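Local structure of prophenoloxidase b (3WKY) at residues L313-E316 / Y320-L323; K153-A158 / I461-K466; Y117-Y120 / D125-P128; A231-E236 / K243-F248. The protein is a type 3 copper protein of shrimp hemolymph, a prophenoloxidase that probably hydroxylates monophenols and oxidises o-diphenols once activated. One frame throughout, in Å; residues are numbered along the deposited sequence. Where two conformers were deposited one is given.

In the fold
From the N terminus, interaction 3 comes first: the end of helix 109-122 and the loop behind it close a short turn in the all-alpha domain. Interaction 2 opens next, on helix 145-160, and closes some 300 residues later in the loop 461-466. It ties the copper-containing domain to the ig-like domain. Within that long span fall two local closures. Interaction 4 folds a loop back on helix 218-239, and interaction 1 is the hairpin of strands 312-314 and 320-322. None of the four touch. Interactions 1 and 2 lie on opposite sides of the chain's centre, with centres about 59 Å apart.

Interaction 1 of 4, residues L313-E316 / Y320-L323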
loop_
_atom_site.group_PDB
_atom_site.type_symbol
_atom_site.label_atom_id
_atom_site.label_comp_id
_atom_site.label_asym_id
_atom_site.label_seq_id
_atom_site.Cartn_x
_atom_site.Cartn_y
_atom_site.Cartn_z
ATOM N N LEU A 313 -13.562 -20.616 -30.457
ATOM C CA LEU A 313 -12.360 -19.807 -30.640
ATOM C C LEU A 313 -12.447 -19.119 -31.989
ATOM O O LEU A 313 -13.147 -19.582 -32.895
ATOM C CB LEU A 313 -11.098 -20.672 -30.583
ATOM C CG LEU A 313 -10.874 -21.431 -29.276
ATOM C CD1 LEU A 313 -9.550 -22.212 -29.322
ATOM C CD2 LEU A 313 -10.906 -20.475 -28.083
ATOM N N ILE A 314 -11.746 -18.000 -32.132
ATOM C CA ILE A 314 -11.694 -17.345 -33.425
ATOM C C ILE A 314 -10.403 -17.716 -34.138
ATOM O O ILE A 314 -9.301 -17.550 -33.607
ATOM C CB ILE A 314 -11.896 -15.810 -33.335
ATOM C CG1 ILE A 314 -11.814 -15.190 -34.733
ATOM C CG2 ILE A 314 -10.896 -15.166 -32.375
ATOM C CD1 ILE A 314 -12.301 -13.760 -34.801
ATOM N N HIS A 315 -10.546 -18.253 -35.343
ATOM C CA HIS A 315 -9.383 -18.662 -36.114
ATOM C C HIS A 315 -8.698 -17.421 -36.660
ATOM O O HIS A 315 -9.340 -16.393 -36.878
ATOM C CB HIS A 315 -9.800 -19.586 -37.267
ATOM C CG HIS A 315 -8.680 -20.421 -37.801
ATOM N ND1 HIS A 315 -7.683 -19.904 -38.600
ATOM C CD2 HIS A 315 -8.393 -21.735 -37.643
ATOM C CE1 HIS A 315 -6.828 -20.864 -38.911
ATOM N NE2 HIS A 315 -7.236 -21.984 -38.343
ATOM N N GLU A 316 -7.389 -17.495 -36.861
ATOM C CA GLU A 316 -6.692 -16.345 -37.424
ATOM C C GLU A 316 -7.208 -16.039 -38.825
ATOM O O GLU A 316 -7.098 -14.904 -39.290
ATOM C CB GLU A 316 -5.172 -16.513 -37.393
ATOM C CG GLU A 316 -4.634 -17.722 -38.127
ATOM C CD GLU A 316 -3.125 -17.823 -38.011
ATOM O OE1 GLU A 316 -2.496 -16.841 -37.555
ATOM O OE2 GLU A 316 -2.569 -18.883 -38.366
ATOM N N TYR A 320 -14.990 -18.971 -37.027
ATOM C CA TYR A 320 -15.144 -19.412 -35.644
ATOM C C TYR A 320 -15.026 -20.924 -35.573
ATOM O O TYR A 320 -15.513 -21.627 -36.457
ATOM C CB TYR A 320 -16.485 -18.939 -35.069
ATOM C CG TYR A 320 -16.528 -17.443 -34.857
ATOM C CD1 TYR A 320 -15.763 -16.851 -33.865
ATOM C CD2 TYR A 320 -17.311 -16.620 -35.656
ATOM C CE1 TYR A 320 -15.789 -15.483 -33.656
ATOM C CE2 TYR A 320 -17.338 -15.247 -35.456
ATOM C CZ TYR A 320 -16.572 -14.687 -34.455
ATOM O OH TYR A 320 -16.584 -13.325 -34.242
ATOM N N VAL A 321 -14.352 -21.419 -34.539
ATOM C CA VAL A 321 -14.166 -22.852 -34.359
ATOM C C VAL A 321 -14.883 -23.285 -33.088
ATOM O O VAL A 321 -14.536 -22.832 -31.993
ATOM C CB VAL A 321 -12.674 -23.231 -34.223
ATOM C CG1 VAL A 321 -12.515 -24.749 -34.286
ATOM C CG2 VAL A 321 -11.849 -22.569 -35.314
ATOM N N ARG A 322 -15.887 -24.150 -33.221
ATOM C CA ARG A 322 -16.624 -24.625 -32.061
ATOM C C ARG A 322 -15.749 -25.451 -31.121
ATOM O O ARG A 322 -14.919 -26.244 -31.573
ATOM C CB ARG A 322 -17.819 -25.475 -32.512
ATOM C CG ARG A 322 -18.526 -26.187 -31.394
ATOM C CD ARG A 322 -19.821 -26.858 -31.869
ATOM N NE ARG A 322 -19.579 -28.162 -32.477
ATOM C CZ ARG A 322 -20.523 -29.086 -32.634
ATOM N NH1 ARG A 322 -21.762 -28.842 -32.225
ATOM N NH2 ARG A 322 -20.227 -30.252 -33.185
ATOM N N LEU A 323 -15.942 -25.258 -29.815
ATOM C CA LEU A 323 -15.295 -26.063 -28.786
ATOM C C LEU A 323 -16.294 -27.064 -28.225
ATOM O O LEU A 323 -17.307 -26.680 -27.638
ATOM C CB LEU A 323 -14.807 -25.176 -27.626
ATOM C CG LEU A 323 -13.732 -24.149 -27.956
ATOM C CD1 LEU A 323 -13.441 -23.307 -26.690
ATOM C CD2 LEU A 323 -12.458 -24.841 -28.439
#
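The Y320 ring has the carbonyl oxygen of L313 at its edge, near the ring plane. I314 approaches the same ring obliquely, with I314 CB 3.9 Å from Y320 CE1 in one of the two deposited conformers of I314. Y312, the first residue of strand 312-314, packs against Y320 edge-to-face. The H315 ring has V321 CG2 at its edge, and the nearest side-chain approach is H315 CB to V321 CG2 at 4.1 Å. H315 ND1 bonds to N317 N in the turn, and a glycan lies close to the H315 side chain.

Two backbone bonds join the strands as an antiparallel pair. V321 N gives a nearly straight bond to L313 O, 2.7 Å long, in the carbonyl plane. L313 N returns one to V321 O at 2.9 Å. L313 O also receives a CA-H contact from Y320 CA at 3.4 Å. I314 and Y320 form the next, non-hydrogen-bonded pair, and their side chains lie on the sheet face opposite that of L313 and V321.

L323 follows the second strand. Its CG stands anti to the carbonyl carbon (chi1 -64°), and the L313 and L323 side chains cross at about a right angle. L323 CD2 lies 3.9 Å from L313 CG. L337 and V338 of helix 334-343 also touch L323. An alanine in place of L323 would probably open a gap between L313 and that helix. The chemistry implies a small beta hairpin whose register is set by backbone bonds, with L313 and V321 on one face, I314 and Y320 on the other, and L323 closing against L313 from beyond the strand.

Interaction 2 of 4, residues K153-A158 / I461-K466; sequences KLAKSA and IDFRLK. With EDO (1,2-ethanediol), chain L.
This is a small apolar contact between helix 145-160 of the copper-containing domain and a loop of the ig-like domain. A155 and K156 of the helix meet F463 and L465 of the loop. A155 CB sits 4.0 Å from F463 CB and approaches the phenyl ring obliquely. One face of that ring carries I461 CG2 from its own loop, offset toward the rim.

The second pair is aliphatic. K156 CG lies 3.8 Å from L465 CD1, and the two side chains cross at about a right angle. K156 CG stands anti to the backbone N (chi1 -177°) and the chain runs on extended. The lysine therefore meets the leucine with the base of its chain, while its amine lies farther along.

The loop is shaped from within. D462 OD1 accepts from R464 N at 3.2 Å, from above the carboxylate plane, which makes an Asx turn. R464 NH1 also forms a salt bridge with D462 OD2 at 2.6 Å. A 1,2-ethanediol, probably from the crystallisation liquor, takes a nearly straight bond from F463 N to its O1 at 3.2 Å.

A151 and K152 extend the helix surface under F463. D462 and R464 reach helix 22-29 at T24 and R28. L465 packs on L465 of the third subunit. The loop itself links strands 445-456 and 472-481, so it meets both helices from the end of the large sheet.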
loop_
_atom_site.group_PDB
_atom_site.type_symbol
_atom_site.label_atom_id
_atom_site.label_comp_id
_atom_site.label_asym_id
_atom_site.label_seq_id
_atom_site.Cartn_x
_atom_site.Cartn_y
_atom_site.Cartn_z
ATOM N N LYS A 153 36.428 -34.350 -5.823
ATOM C CA LYS A 153 37.427 -34.444 -4.770
ATOM C C LYS A 153 37.760 -35.909 -4.483
ATOM O O LYS A 153 38.925 -36.310 -4.507
ATOM C CB LYS A 153 36.872 -33.781 -3.514
ATOM C CG LYS A 153 37.884 -33.432 -2.451
ATOM C CD LYS A 153 37.195 -32.600 -1.377
ATOM C CE LYS A 153 38.161 -32.101 -0.318
ATOM N NZ LYS A 153 37.512 -31.066 0.538
ATOM N N LEU A 154 36.722 -36.693 -4.213
ATOM C CA LEU A 154 36.863 -38.114 -3.916
ATOM C C LEU A 154 37.485 -38.882 -5.080
ATOM O O LEU A 154 38.247 -39.824 -4.871
ATOM C CB LEU A 154 35.499 -38.711 -3.552
ATOM C CG LEU A 154 35.116 -38.769 -2.071
ATOM C CD1 LEU A 154 35.394 -37.459 -1.367
ATOM C CD2 LEU A 154 33.650 -39.150 -1.914
ATOM N N ALA A 155 37.151 -38.479 -6.304
ATOM C CA ALA A 155 37.729 -39.093 -7.492
ATOM C C ALA A 155 39.234 -38.845 -7.545
ATOM O O ALA A 155 40.014 -39.774 -7.772
ATOM C CB ALA A 155 37.059 -38.565 -8.754
ATOM N N LYS A 156 39.631 -37.591 -7.337
ATOM C CA LYS A 156 41.042 -37.207 -7.359
ATOM C C LYS A 156 41.863 -38.020 -6.359
ATOM O O LYS A 156 42.954 -38.494 -6.678
ATOM C CB LYS A 156 41.204 -35.705 -7.081
ATOM C CG LYS A 156 42.652 -35.209 -7.156
ATOM C CD LYS A 156 42.733 -33.681 -7.151
ATOM C CE LYS A 156 44.166 -33.195 -7.333
ATOM N NZ LYS A 156 44.260 -31.702 -7.359
ATOM N N SER A 157 41.329 -38.180 -5.151
ATOM C CA SER A 157 41.992 -38.963 -4.114
ATOM C C SER A 157 42.049 -40.435 -4.484
ATOM O O SER A 157 43.082 -41.080 -4.323
ATOM C CB SER A 157 41.276 -38.802 -2.773
ATOM O OG SER A 157 41.420 -37.490 -2.277
ATOM N N ALA A 158 40.931 -40.963 -4.970
ATOM C CA ALA A 158 40.848 -42.368 -5.350
ATOM C C ALA A 158 41.903 -42.724 -6.394
ATOM O O ALA A 158 42.587 -43.740 -6.271
ATOM C CB ALA A 158 39.458 -42.701 -5.871
ATOM N N ILE A 461 29.882 -37.653 -16.737
ATOM C CA ILE A 461 30.979 -36.788 -16.332
ATOM C C ILE A 461 32.289 -37.559 -16.390
ATOM O O ILE A 461 32.387 -38.669 -15.855
ATOM C CB ILE A 461 30.791 -36.307 -14.887
ATOM C CG1 ILE A 461 29.526 -35.446 -14.766
ATOM C CG2 ILE A 461 32.008 -35.521 -14.423
ATOM C CD1 ILE A 461 29.127 -35.162 -13.325
ATOM N N ASP A 462 33.293 -36.959 -17.022
ATOM C CA ASP A 462 34.623 -37.549 -17.094
ATOM C C ASP A 462 35.418 -37.173 -15.852
ATOM O O ASP A 462 35.908 -36.050 -15.746
ATOM C CB ASP A 462 35.342 -37.053 -18.351
ATOM C CG ASP A 462 36.595 -37.858 -18.669
ATOM O OD1 ASP A 462 37.051 -38.634 -17.804
ATOM O OD2 ASP A 462 37.127 -37.703 -19.788
ATOM N N PHE A 463 35.557 -38.106 -14.919
ATOM C CA PHE A 463 36.250 -37.822 -13.662
ATOM C C PHE A 463 37.764 -38.072 -13.714
ATOM O O PHE A 463 38.452 -37.895 -12.708
ATOM C CB PHE A 463 35.640 -38.629 -12.517
ATOM C CG PHE A 463 34.284 -38.139 -12.068
ATOM C CD1 PHE A 463 34.173 -37.102 -11.150
ATOM C CD2 PHE A 463 33.124 -38.735 -12.541
ATOM C CE1 PHE A 463 32.926 -36.658 -10.717
ATOM C CE2 PHE A 463 31.873 -38.299 -12.111
ATOM C CZ PHE A 463 31.776 -37.261 -11.200
ATOM N N ARG A 464 38.275 -38.482 -14.873
ATOM C CA ARG A 464 39.713 -38.712 -15.036
ATOM C C ARG A 464 40.519 -37.420 -14.918
ATOM O O ARG A 464 40.111 -36.370 -15.418
ATOM C CB ARG A 464 40.011 -39.352 -16.396
ATOM C CG ARG A 464 39.512 -40.783 -16.553
ATOM C CD ARG A 464 38.867 -40.978 -17.915
ATOM N NE ARG A 464 39.814 -41.099 -19.017
ATOM C CZ ARG A 464 39.654 -40.542 -20.217
ATOM N NH1 ARG A 464 38.595 -39.794 -20.480
ATOM N NH2 ARG A 464 40.570 -40.728 -21.158
ATOM N N LEU A 465 41.668 -37.506 -14.256
ATOM C CA LEU A 465 42.626 -36.407 -14.253
ATOM C C LEU A 465 43.401 -36.436 -15.564
ATOM O O LEU A 465 43.560 -35.414 -16.237
ATOM C CB LEU A 465 43.573 -36.534 -13.067
ATOM C CG LEU A 465 42.939 -36.138 -11.735
ATOM C CD1 LEU A 465 43.825 -36.528 -10.562
ATOM C CD2 LEU A 465 42.661 -34.641 -11.723
ATOM N N LYS A 466 43.867 -37.625 -15.928
ATOM C CA LYS A 466 44.537 -37.823 -17.204
ATOM C C LYS A 466 44.039 -39.075 -17.909
ATOM O O LYS A 466 43.387 -39.924 -17.300
ATOM C CB LYS A 466 46.053 -37.861 -17.018
ATOM C CG LYS A 466 46.681 -36.477 -16.996
ATOM C CD LYS A 466 48.116 -36.510 -16.506
ATOM C CE LYS A 466 48.802 -35.210 -16.854
ATOM N NZ LYS A 466 50.149 -35.059 -16.241
HETATM C C1 EDO L . 34.191 -40.924 -16.821
HETATM O O1 EDO L . 34.583 -41.130 -15.445
HETATM C C2 EDO L . 34.532 -42.102 -17.730
HETATM O O2 EDO L . 35.946 -42.130 -17.964
#

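Interaction 3 of 4, residues Y117-Y120 / D125-P128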
loop_
_atom_site.group_PDB
_atom_site.type_symbol
_atom_site.label_atom_id
_atom_site.label_comp_id
_atom_site.label_asym_id
_atom_site.label_seq_id
_atom_site.Cartn_x
_atom_site.Cartn_y
_atom_site.Cartn_z
ATOM N N TYR A 117 17.306 -37.292 -28.249
ATOM C CA TYR A 117 16.166 -37.958 -27.612
ATOM C C TYR A 117 14.923 -37.808 -28.481
ATOM O O TYR A 117 14.165 -38.768 -28.661
ATOM C CB TYR A 117 15.899 -37.391 -26.208
ATOM C CG TYR A 117 16.772 -37.961 -25.107
ATOM C CD1 TYR A 117 16.421 -39.127 -24.449
ATOM C CD2 TYR A 117 17.929 -37.299 -24.696
ATOM C CE1 TYR A 117 17.210 -39.642 -23.427
ATOM C CE2 TYR A 117 18.726 -37.805 -23.677
ATOM C CZ TYR A 117 18.363 -38.973 -23.048
ATOM O OH TYR A 117 19.156 -39.470 -22.034
ATOM N N HIS A 118 14.701 -36.612 -29.018
ATOM C CA HIS A 118 13.531 -36.394 -29.868
ATOM C C HIS A 118 13.579 -37.309 -31.089
ATOM O O HIS A 118 12.548 -37.829 -31.543
ATOM C CB HIS A 118 13.437 -34.941 -30.334
ATOM C CG HIS A 118 12.275 -34.676 -31.235
ATOM N ND1 HIS A 118 10.976 -35.015 -30.901
ATOM C CD2 HIS A 118 12.204 -34.107 -32.462
ATOM C CE1 HIS A 118 10.165 -34.661 -31.879
ATOM N NE2 HIS A 118 10.885 -34.104 -32.841
ATOM N N THR A 119 14.785 -37.497 -31.609
ATOM C CA THR A 119 15.009 -38.358 -32.775
ATOM C C THR A 119 14.583 -39.806 -32.521
ATOM O O THR A 119 14.001 -40.448 -33.407
ATOM C CB THR A 119 16.475 -38.291 -33.214
ATOM O OG1 THR A 119 16.751 -36.975 -33.713
ATOM C CG2 THR A 119 16.762 -39.325 -34.313
ATOM N N TYR A 120 14.853 -40.323 -31.327
ATOM C CA TYR A 120 14.406 -41.677 -30.997
ATOM C C TYR A 120 12.882 -41.798 -30.979
ATOM O O TYR A 120 12.345 -42.858 -31.285
ATOM C CB TYR A 120 14.979 -42.143 -29.659
ATOM C CG TYR A 120 16.368 -42.738 -29.721
ATOM C CD1 TYR A 120 17.477 -41.938 -29.965
ATOM C CD2 TYR A 120 16.575 -44.097 -29.499
ATOM C CE1 TYR A 120 18.751 -42.469 -30.000
ATOM C CE2 TYR A 120 17.858 -44.640 -29.528
ATOM C CZ TYR A 120 18.938 -43.814 -29.783
ATOM O OH TYR A 120 20.215 -44.331 -29.819
ATOM N N ASP A 125 12.672 -46.525 -36.717
ATOM C CA ASP A 125 13.642 -47.604 -36.536
ATOM C C ASP A 125 14.391 -47.502 -35.212
ATOM O O ASP A 125 15.315 -48.283 -34.945
ATOM C CB ASP A 125 14.613 -47.688 -37.725
ATOM C CG ASP A 125 15.336 -46.383 -37.993
ATOM O OD1 ASP A 125 15.038 -45.365 -37.322
ATOM O OD2 ASP A 125 16.203 -46.373 -38.896
ATOM N N LEU A 126 13.976 -46.543 -34.384
ATOM C CA LEU A 126 14.557 -46.355 -33.056
ATOM C C LEU A 126 13.473 -46.457 -31.993
ATOM O O LEU A 126 12.318 -46.108 -32.239
ATOM C CB LEU A 126 15.256 -44.990 -32.958
ATOM C CG LEU A 126 16.516 -44.769 -33.795
ATOM C CD1 LEU A 126 17.077 -43.371 -33.535
ATOM C CD2 LEU A 126 17.549 -45.843 -33.477
ATOM N N SER A 127 13.844 -46.964 -30.822
ATOM C CA SER A 127 12.922 -47.087 -29.697
ATOM C C SER A 127 13.410 -46.250 -28.512
ATOM O O SER A 127 14.550 -46.400 -28.069
ATOM C CB SER A 127 12.794 -48.551 -29.271
ATOM O OG SER A 127 12.242 -48.657 -27.969
ATOM N N PRO A 128 12.530 -45.388 -27.974
ATOM C CA PRO A 128 12.886 -44.474 -26.873
ATOM C C PRO A 128 13.370 -45.242 -25.648
ATOM O O PRO A 128 14.178 -44.732 -24.863
ATOM C CB PRO A 128 11.560 -43.765 -26.557
ATOM C CG PRO A 128 10.726 -43.929 -27.793
ATOM C CD PRO A 128 11.124 -45.247 -28.390
#
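Y120 and L126 bury the most surface here, and P128 adds a smaller share. L126 CD1 stands over one face of the Y120 ring, 3.8 Å from its centroid and 9° off the ring normal. This is a CH-pi contact near the centre of the ring. The L126 stem also touches the ring, with L126 CB 3.8 Å from Y120 CD2. L126 CG lies anti to the carbonyl carbon (chi1 -67°), and from there the branch reaches over the tyrosine. Its CD1 also comes within 4.1 Å of T119 CG2.

The backbone of the loop passes the ring edge. S127 O lies 3.4 Å from Y120 CD2, near the ring plane. P128 follows, and its CD is 3.9 Å from the Y120 carbonyl oxygen. Y120 O and L126 O are also close, but both are acceptors and do not bond.

Other parts of the chain complete the packing. F15 meets the Y120 ring with planes at about 60°, and L11 of helix 9-12 touches both Y120 and L126. A serine in place of Y120 would probably leave L126 CD1 without its aromatic face and open a gap beside F15.

The chain leaves helix 109-122, turns, and lays a leucine and a proline back on its last turn. This is a helix-to-loop reversal closed by a CH-pi contact, in the all-alpha domain that the protein shares with hemocyanins.

Interaction 4 of 4, residues A231-E236 / K243-F248; sequences ARYNME and KPVKAF
P244 and V245 meet Y233 and N234, where the loop after helix 218-239 folds back on that helix. Both segments belong to the copper-containing domain family of hemocyanins. H226, earlier on the same helix, lines the pocket of the dicopper-dioxygen cluster.

P244 comes first. Its CB is 3.6 Å from N234 OD1, and the two side chains cross at about a right angle. Y526 from another loop touches both residues.

V245 is next and makes the polar link. Its N donates to N234 OD1 at 2.7 Å and 165°, with the donor tilted 17° from the plane of the side-chain carbonyl. V245 CG1 sits between the backbone N and the carbonyl carbon (chi1 66°), and this brings it to 3.5 Å from N234 OD1. V245 CB also meets the edge of the Y233 ring, 4.1 Å from Y233 CE2. The hydroxyl of that tyrosine bonds elsewhere, to R190. The N234 amide holds V245 at two points, directly and through water. One water accepts from N234 ND2 at 2.8 Å and donates to V245 O at 2.7 Å.

Farther on, the loop meets R395 of helix 391-409: K246 O bonds to R395 NE, and A247 O to R395 NH2.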
loop_
_atom_site.group_PDB
_atom_site.type_symbol
_atom_site.label_atom_id
_atom_site.label_comp_id
_atom_site.label_asym_id
_atom_site.label_seq_id
_atom_site.Cartn_x
_atom_site.Cartn_y
_atom_site.Cartn_z
ATOM N N ALA A 231 -2.436 -33.487 -9.786
ATOM C CA ALA A 231 -3.275 -34.266 -8.869
ATOM C C ALA A 231 -2.418 -35.115 -7.932
ATOM O O ALA A 231 -2.646 -35.142 -6.724
ATOM C CB ALA A 231 -4.246 -35.150 -9.646
ATOM N N ARG A 232 -1.424 -35.803 -8.487
ATOM C CA ARG A 232 -0.572 -36.663 -7.668
ATOM C C ARG A 232 0.288 -35.858 -6.702
ATOM O O ARG A 232 0.533 -36.281 -5.576
ATOM C CB ARG A 232 0.269 -37.606 -8.545
ATOM C CG ARG A 232 -0.578 -38.808 -9.037
ATOM C CD ARG A 232 0.114 -39.594 -10.131
ATOM N NE ARG A 232 -0.712 -40.746 -10.507
ATOM C CZ ARG A 232 -0.607 -41.951 -9.959
ATOM N NH1 ARG A 232 0.292 -42.183 -9.009
ATOM N NH2 ARG A 232 -1.415 -42.929 -10.366
ATOM N N TYR A 233 0.714 -34.678 -7.128
ATOM C CA TYR A 233 1.438 -33.796 -6.234
ATOM C C TYR A 233 0.582 -33.454 -5.027
ATOM O O TYR A 233 1.053 -33.504 -3.887
ATOM C CB TYR A 233 1.798 -32.529 -6.980
ATOM C CG TYR A 233 2.591 -31.503 -6.197
ATOM C CD1 TYR A 233 3.860 -31.798 -5.693
ATOM C CD2 TYR A 233 2.087 -30.216 -6.012
ATOM C CE1 TYR A 233 4.615 -30.823 -5.013
ATOM C CE2 TYR A 233 2.826 -29.240 -5.328
ATOM C CZ TYR A 233 4.086 -29.553 -4.839
ATOM O OH TYR A 233 4.824 -28.588 -4.180
ATOM N N ASN A 234 -0.679 -33.100 -5.276
ATOM C CA ASN A 234 -1.575 -32.798 -4.170
ATOM C C ASN A 234 -1.804 -33.980 -3.239
ATOM O O ASN A 234 -1.987 -33.798 -2.043
ATOM C CB ASN A 234 -2.919 -32.273 -4.667
ATOM C CG ASN A 234 -2.909 -30.773 -4.896
ATOM O OD1 ASN A 234 -2.118 -30.035 -4.279
ATOM N ND2 ASN A 234 -3.806 -30.304 -5.769
ATOM N N MET A 235 -1.815 -35.201 -3.780
ATOM C CA MET A 235 -1.975 -36.350 -2.912
ATOM C C MET A 235 -0.759 -36.507 -2.022
ATOM O O MET A 235 -0.863 -36.911 -0.862
ATOM C CB MET A 235 -2.222 -37.619 -3.736
ATOM C CG MET A 235 -3.420 -37.475 -4.629
ATOM S SD MET A 235 -3.877 -39.009 -5.467
ATOM C CE MET A 235 -4.819 -38.264 -6.782
ATOM N N GLU A 236 0.402 -36.162 -2.561
ATOM C CA GLU A 236 1.613 -36.193 -1.777
ATOM C C GLU A 236 1.550 -35.095 -0.693
ATOM O O GLU A 236 1.942 -35.325 0.465
ATOM C CB GLU A 236 2.816 -36.008 -2.715
ATOM C CG GLU A 236 4.088 -36.672 -2.274
ATOM C CD GLU A 236 4.083 -38.199 -2.378
ATOM O OE1 GLU A 236 3.108 -38.829 -2.881
ATOM O OE2 GLU A 236 5.090 -38.773 -1.925
ATOM N N LYS A 243 -1.281 -28.143 2.822
ATOM C CA LYS A 243 -2.487 -27.773 2.088
ATOM C C LYS A 243 -2.227 -27.994 0.599
ATOM O O LYS A 243 -1.092 -27.853 0.150
ATOM C CB LYS A 243 -2.825 -26.296 2.339
ATOM C CG LYS A 243 -3.216 -26.007 3.791
ATOM C CD LYS A 243 -3.223 -24.515 4.097
ATOM C CE LYS A 243 -4.567 -23.877 3.779
ATOM N NZ LYS A 243 -4.884 -23.871 2.320
ATOM N N PRO A 244 -3.272 -28.351 -0.162
ATOM C CA PRO A 244 -3.179 -28.532 -1.619
ATOM C C PRO A 244 -2.612 -27.286 -2.279
ATOM O O PRO A 244 -2.791 -26.188 -1.744
ATOM C CB PRO A 244 -4.635 -28.695 -2.037
ATOM C CG PRO A 244 -5.290 -29.339 -0.830
ATOM C CD PRO A 244 -4.610 -28.711 0.357
ATOM N N VAL A 245 -1.951 -27.445 -3.418
ATOM C CA VAL A 245 -1.303 -26.299 -4.067
ATOM C C VAL A 245 -2.315 -25.244 -4.542
ATOM O O VAL A 245 -3.420 -25.563 -4.990
ATOM C CB VAL A 245 -0.409 -26.764 -5.237
ATOM C CG1 VAL A 245 -1.252 -27.371 -6.364
ATOM C CG2 VAL A 245 0.438 -25.617 -5.749
ATOM N N LYS A 246 -1.927 -23.978 -4.412
ATOM C CA LYS A 246 -2.762 -22.868 -4.843
ATOM C C LYS A 246 -2.260 -22.317 -6.169
ATOM O O LYS A 246 -1.060 -22.090 -6.340
ATOM C CB LYS A 246 -2.752 -21.770 -3.778
ATOM C CG LYS A 246 -3.385 -22.210 -2.468
ATOM C CD LYS A 246 -2.980 -21.306 -1.315
ATOM C CE LYS A 246 -3.440 -21.887 0.020
ATOM N NZ LYS A 246 -2.969 -21.082 1.177
ATOM N N ALA A 247 -3.180 -22.101 -7.107
ATOM C CA ALA A 247 -2.814 -21.588 -8.421
ATOM C C ALA A 247 -2.163 -20.218 -8.269
ATOM O O ALA A 247 -2.550 -19.430 -7.404
ATOM C CB ALA A 247 -4.033 -21.466 -9.295
ATOM N N PHE A 248 -1.182 -19.943 -9.111
ATOM C CA PHE A 248 -0.640 -18.587 -9.201
ATOM C C PHE A 248 -1.400 -17.900 -10.334
ATOM O O PHE A 248 -1.042 -18.044 -11.511
ATOM C CB PHE A 248 0.859 -18.607 -9.460
ATOM C CG PHE A 248 1.466 -17.221 -9.562
ATOM C CD1 PHE A 248 1.304 -16.302 -8.537
ATOM C CD2 PHE A 248 2.176 -16.844 -10.685
ATOM C CE1 PHE A 248 1.863 -15.010 -8.637
ATOM C CE2 PHE A 248 2.728 -15.563 -10.787
ATOM C CZ PHE A 248 2.558 -14.652 -9.763
HETATM O O HOH W 1 -4.971 -27.727 -5.439
#